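Long-range contact in DUF1987 domain-containing protein (Pseudomonas aeruginosa, PDB 6K4F), which probably serves as the regulatory phosphoprotein of the SiaABC threonine phosphorylation pathway, which controls biofilm formation in response to carbon availability: residues Tyr38-Leu52 against Ser72-Glu84. Sequence-based numbering, arbitrary orientation.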
# COMPACT_ATOMS: atom_id res chain seq x y z
N TYR A 38 -7.75 -11.59 1.18
CA TYR A 38 -7.43 -11.38 2.58
C TYR A 38 -6.37 -12.36 3.07
O TYR A 38 -5.63 -12.05 4.01
CB TYR A 38 -8.68 -11.44 3.45
CG TYR A 38 -8.72 -10.32 4.47
CD1 TYR A 38 -8.56 -10.59 5.83
CD2 TYR A 38 -8.87 -8.99 4.07
CE1 TYR A 38 -8.58 -9.56 6.77
CE2 TYR A 38 -8.90 -7.97 5.00
CZ TYR A 38 -8.75 -8.26 6.35
OH TYR A 38 -8.77 -7.24 7.28
N GLU A 39 -6.25 -13.53 2.44
CA GLU A 39 -5.13 -14.42 2.77
C GLU A 39 -3.81 -13.75 2.43
O GLU A 39 -2.83 -13.88 3.18
CB GLU A 39 -5.25 -15.75 2.03
CG GLU A 39 -5.85 -16.89 2.84
CD GLU A 39 -5.27 -17.00 4.24
OE1 GLU A 39 -5.94 -16.57 5.20
OE2 GLU A 39 -4.14 -17.53 4.38
N LEU A 40 -3.77 -13.00 1.33
CA LEU A 40 -2.54 -12.34 0.91
C LEU A 40 -2.31 -11.03 1.67
O LEU A 40 -1.20 -10.77 2.13
CB LEU A 40 -2.58 -12.09 -0.59
CG LEU A 40 -1.34 -11.40 -1.16
CD1 LEU A 40 -0.22 -12.42 -1.28
CD2 LEU A 40 -1.66 -10.74 -2.49
N PHE A 41 -3.35 -10.20 1.83
CA PHE A 41 -3.15 -8.85 2.37
C PHE A 41 -3.38 -8.74 3.86
O PHE A 41 -3.08 -7.68 4.44
CB PHE A 41 -4.09 -7.85 1.66
CG PHE A 41 -3.65 -7.53 0.26
CD1 PHE A 41 -2.57 -6.69 0.04
CD2 PHE A 41 -4.31 -8.09 -0.82
CE1 PHE A 41 -2.16 -6.40 -1.26
CE2 PHE A 41 -3.91 -7.81 -2.12
CZ PHE A 41 -2.83 -6.97 -2.35
N GLY A 42 -3.98 -9.75 4.49
CA GLY A 42 -4.23 -9.66 5.92
C GLY A 42 -2.95 -9.42 6.69
O GLY A 42 -2.89 -8.57 7.58
N GLN A 43 -1.89 -10.13 6.31
CA GLN A 43 -0.59 -9.96 6.95
C GLN A 43 0.02 -8.59 6.65
O GLN A 43 0.83 -8.10 7.45
CB GLN A 43 0.35 -11.07 6.50
CG GLN A 43 0.66 -11.02 5.02
CD GLN A 43 1.14 -12.33 4.43
OE1 GLN A 43 1.89 -13.09 5.08
NE2 GLN A 43 0.74 -12.60 3.18
N VAL A 44 -0.34 -7.98 5.52
CA VAL A 44 0.16 -6.65 5.19
C VAL A 44 -0.52 -5.61 6.07
O VAL A 44 0.13 -4.71 6.63
CB VAL A 44 -0.05 -6.33 3.70
CG1 VAL A 44 0.54 -4.94 3.35
CG2 VAL A 44 0.54 -7.45 2.84
N ILE A 45 -1.84 -5.71 6.18
CA ILE A 45 -2.58 -4.85 7.10
C ILE A 45 -2.00 -4.98 8.50
O ILE A 45 -1.74 -3.98 9.18
CB ILE A 45 -4.07 -5.23 7.07
CG1 ILE A 45 -4.66 -4.90 5.69
CG2 ILE A 45 -4.84 -4.51 8.17
CD1 ILE A 45 -6.07 -5.42 5.47
N ASP A 46 -1.77 -6.22 8.93
CA ASP A 46 -1.20 -6.46 10.25
C ASP A 46 0.15 -5.78 10.41
O ASP A 46 0.42 -5.14 11.43
CB ASP A 46 -1.08 -7.97 10.48
CG ASP A 46 -0.85 -8.34 11.93
OD1 ASP A 46 0.31 -8.28 12.39
OD2 ASP A 46 -1.84 -8.72 12.61
N TRP A 47 1.03 -5.92 9.41
CA TRP A 47 2.35 -5.31 9.49
C TRP A 47 2.25 -3.79 9.61
O TRP A 47 2.95 -3.17 10.42
CB TRP A 47 3.18 -5.72 8.27
CG TRP A 47 4.63 -5.32 8.32
CD1 TRP A 47 5.67 -6.05 8.80
CD2 TRP A 47 5.20 -4.09 7.85
NE1 TRP A 47 6.85 -5.36 8.66
CE2 TRP A 47 6.59 -4.15 8.07
CE3 TRP A 47 4.66 -2.94 7.25
CZ2 TRP A 47 7.46 -3.11 7.74
CZ3 TRP A 47 5.52 -1.90 6.91
CH2 TRP A 47 6.90 -1.99 7.15
N VAL A 48 1.34 -3.19 8.85
CA VAL A 48 1.17 -1.74 8.93
C VAL A 48 0.67 -1.35 10.32
O VAL A 48 1.17 -0.40 10.93
CB VAL A 48 0.22 -1.26 7.83
CG1 VAL A 48 -0.12 0.24 8.03
CG2 VAL A 48 0.86 -1.48 6.46
N GLU A 49 -0.33 -2.09 10.83
CA GLU A 49 -0.84 -1.84 12.17
C GLU A 49 0.28 -1.87 13.20
O GLU A 49 0.40 -0.97 14.04
CB GLU A 49 -1.90 -2.88 12.53
CG GLU A 49 -3.31 -2.59 12.08
CD GLU A 49 -4.24 -3.78 12.30
OE1 GLU A 49 -5.40 -3.73 11.83
OE2 GLU A 49 -3.81 -4.77 12.94
N ARG A 50 1.11 -2.92 13.15
CA ARG A 50 2.20 -3.05 14.12
C ARG A 50 3.22 -1.93 13.95
O ARG A 50 3.72 -1.40 14.95
CB ARG A 50 2.85 -4.43 14.00
CG ARG A 50 1.91 -5.58 14.36
CD ARG A 50 2.61 -6.93 14.40
NE ARG A 50 2.79 -7.52 13.07
CZ ARG A 50 3.96 -7.60 12.47
NH1 ARG A 50 5.03 -7.12 13.09
NH2 ARG A 50 4.06 -8.13 11.26
N PHE A 51 3.53 -1.56 12.71
CA PHE A 51 4.49 -0.48 12.50
C PHE A 51 4.00 0.82 13.11
O PHE A 51 4.78 1.59 13.69
CB PHE A 51 4.77 -0.30 11.00
CG PHE A 51 5.79 0.77 10.71
CD1 PHE A 51 7.13 0.44 10.61
CD2 PHE A 51 5.40 2.09 10.54
CE1 PHE A 51 8.08 1.42 10.35
CE2 PHE A 51 6.34 3.08 10.28
CZ PHE A 51 7.68 2.74 10.19
N LEU A 52 2.70 1.10 12.98
CA LEU A 52 2.14 2.32 13.53
C LEU A 52 2.12 2.27 15.05
O LEU A 52 2.32 3.30 15.72
CB LEU A 52 0.72 2.53 12.99
CG LEU A 52 0.68 2.68 11.47
CD1 LEU A 52 -0.75 2.66 10.96
CD2 LEU A 52 1.41 3.96 11.05
N SER A 72 -8.81 -7.05 -4.18
CA SER A 72 -7.55 -6.36 -3.95
C SER A 72 -7.77 -4.86 -3.78
O SER A 72 -7.11 -4.21 -2.96
CB SER A 72 -6.58 -6.61 -5.11
OG SER A 72 -6.12 -7.95 -5.08
N ILE A 73 -8.71 -4.29 -4.54
CA ILE A 73 -9.10 -2.90 -4.33
C ILE A 73 -9.59 -2.70 -2.91
O ILE A 73 -9.22 -1.73 -2.24
CB ILE A 73 -10.15 -2.48 -5.37
CG1 ILE A 73 -9.52 -2.36 -6.76
CG2 ILE A 73 -10.81 -1.16 -4.97
CD1 ILE A 73 -10.53 -2.11 -7.87
N LYS A 74 -10.41 -3.62 -2.40
CA LYS A 74 -10.92 -3.48 -1.04
C LYS A 74 -9.80 -3.59 -0.01
O LYS A 74 -9.79 -2.86 0.99
CB LYS A 74 -11.99 -4.54 -0.77
CG LYS A 74 -13.19 -4.38 -1.71
CD LYS A 74 -14.32 -5.29 -1.35
CE LYS A 74 -15.55 -4.92 -2.14
NZ LYS A 74 -16.43 -3.98 -1.40
N ALA A 75 -8.84 -4.49 -0.25
CA ALA A 75 -7.72 -4.66 0.67
C ALA A 75 -6.85 -3.41 0.70
O ALA A 75 -6.42 -2.97 1.78
CB ALA A 75 -6.89 -5.87 0.26
N MET A 76 -6.58 -2.81 -0.46
CA MET A 76 -5.80 -1.57 -0.48
C MET A 76 -6.55 -0.41 0.18
O MET A 76 -5.95 0.42 0.87
CB MET A 76 -5.41 -1.22 -1.91
CG MET A 76 -4.57 -2.31 -2.53
SD MET A 76 -2.87 -2.25 -1.93
CE MET A 76 -2.60 -0.46 -1.83
N MET A 77 -7.87 -0.32 -0.02
CA MET A 77 -8.63 0.71 0.67
C MET A 77 -8.51 0.56 2.19
O MET A 77 -8.43 1.55 2.92
CB MET A 77 -10.10 0.66 0.24
CG MET A 77 -10.97 1.71 0.89
SD MET A 77 -10.75 3.30 0.06
CE MET A 77 -11.44 2.86 -1.52
N ASP A 78 -8.47 -0.70 2.67
CA ASP A 78 -8.30 -0.95 4.10
C ASP A 78 -6.95 -0.44 4.59
O ASP A 78 -6.86 0.18 5.65
CB ASP A 78 -8.44 -2.45 4.40
CG ASP A 78 -9.89 -2.96 4.27
OD1 ASP A 78 -10.83 -2.14 4.24
OD2 ASP A 78 -10.08 -4.19 4.21
N ILE A 79 -5.89 -0.71 3.82
CA ILE A 79 -4.57 -0.17 4.16
C ILE A 79 -4.59 1.35 4.15
O ILE A 79 -4.12 2.01 5.09
CB ILE A 79 -3.52 -0.73 3.18
CG1 ILE A 79 -3.34 -2.24 3.41
CG2 ILE A 79 -2.21 0.02 3.34
CD1 ILE A 79 -2.52 -2.93 2.31
N LEU A 80 -5.14 1.94 3.09
CA LEU A 80 -5.20 3.40 3.01
C LEU A 80 -6.01 3.99 4.16
O LEU A 80 -5.66 5.04 4.71
CB LEU A 80 -5.78 3.83 1.66
CG LEU A 80 -4.92 3.46 0.45
CD1 LEU A 80 -5.55 3.97 -0.86
CD2 LEU A 80 -3.51 4.00 0.62
N ASP A 81 -7.10 3.32 4.55
CA ASP A 81 -7.90 3.81 5.66
C ASP A 81 -7.12 3.74 6.98
O ASP A 81 -7.26 4.63 7.82
CB ASP A 81 -9.23 3.06 5.76
CG ASP A 81 -10.29 3.58 4.76
OD1 ASP A 81 -10.28 4.79 4.44
OD2 ASP A 81 -11.15 2.78 4.31
N LEU A 82 -6.28 2.71 7.15
CA LEU A 82 -5.38 2.67 8.30
C LEU A 82 -4.41 3.84 8.28
O LEU A 82 -4.19 4.50 9.31
CB LEU A 82 -4.62 1.34 8.33
CG LEU A 82 -5.09 0.26 9.30
CD1 LEU A 82 -4.73 0.66 10.73
CD2 LEU A 82 -6.59 0.02 9.18
N LEU A 83 -3.81 4.11 7.13
CA LEU A 83 -2.88 5.23 7.02
C LEU A 83 -3.59 6.56 7.27
O LEU A 83 -3.02 7.47 7.87
CB LEU A 83 -2.21 5.23 5.65
CG LEU A 83 -1.37 3.99 5.32
CD1 LEU A 83 -0.88 4.06 3.89
CD2 LEU A 83 -0.21 3.91 6.27
N GLU A 84 -4.82 6.69 6.78
CA GLU A 84 -5.52 7.97 6.93
C GLU A 84 -5.86 8.24 8.40
O GLU A 84 -5.64 9.35 8.90
CB GLU A 84 -6.79 7.99 6.08
CG GLU A 84 -7.71 9.19 6.36
CD GLU A 84 -7.18 10.50 5.79
OE1 GLU A 84 -6.09 10.48 5.17
OE2 GLU A 84 -7.85 11.54 5.94
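F41 enters the facing helix as a knob, set among S72, A75, M76 and I79. F41 CB points toward the 72-84 helix, and chi1 -74°, with CG anti to the carbonyl carbon, places the ring. CB and CG rest against the A75 methyl, and F41 CD2 lies 3.6 Å from A75 CB. Farther out, F41 CE2 brings the ring edge to 3.7 Å from S72 OG, a hydroxyl already hydrogen-bonded to S32 and N69; F41 CZ, the tip, is 4.4 Å from S72 OG. Along the other flank F41 CD1 is 4.4 Å from I79 CD1, and CE1 approaches M76 SD, a Met-aromatic contact, oblique at 43° off the ring normal. L40 CD2, from within the same helix, lies over one ring face, offset toward the rim.

The two helices run almost parallel (8°), so the packing continues turn by turn. I45 and I79 cross at a slant, their CG1 atoms 3.7 Å apart. I79 CD1 reaches on to V44 CG1 at 3.8 Å. The V48 and L83 side chains then cross at about a right angle, V48 CG1 touching L83 CD2. Beyond these, the aliphatic CG of exposed E49 lies 3.8 Å from L82 CD1.

Helices 37-53 and 70-88 connect the parallel strands 25-29, 59-68 and 93-99 in successive β-α-β units. M76 and L83 also touch strand 59-68, joining the pair to the sheet. Mainly hydrocarbon contacts, with one sulfur and one hydroxyl beside the F41 ring and no hydrogen bonds or salt bridges between the segments, imply cohesion mostly by shape fit and apolar burial.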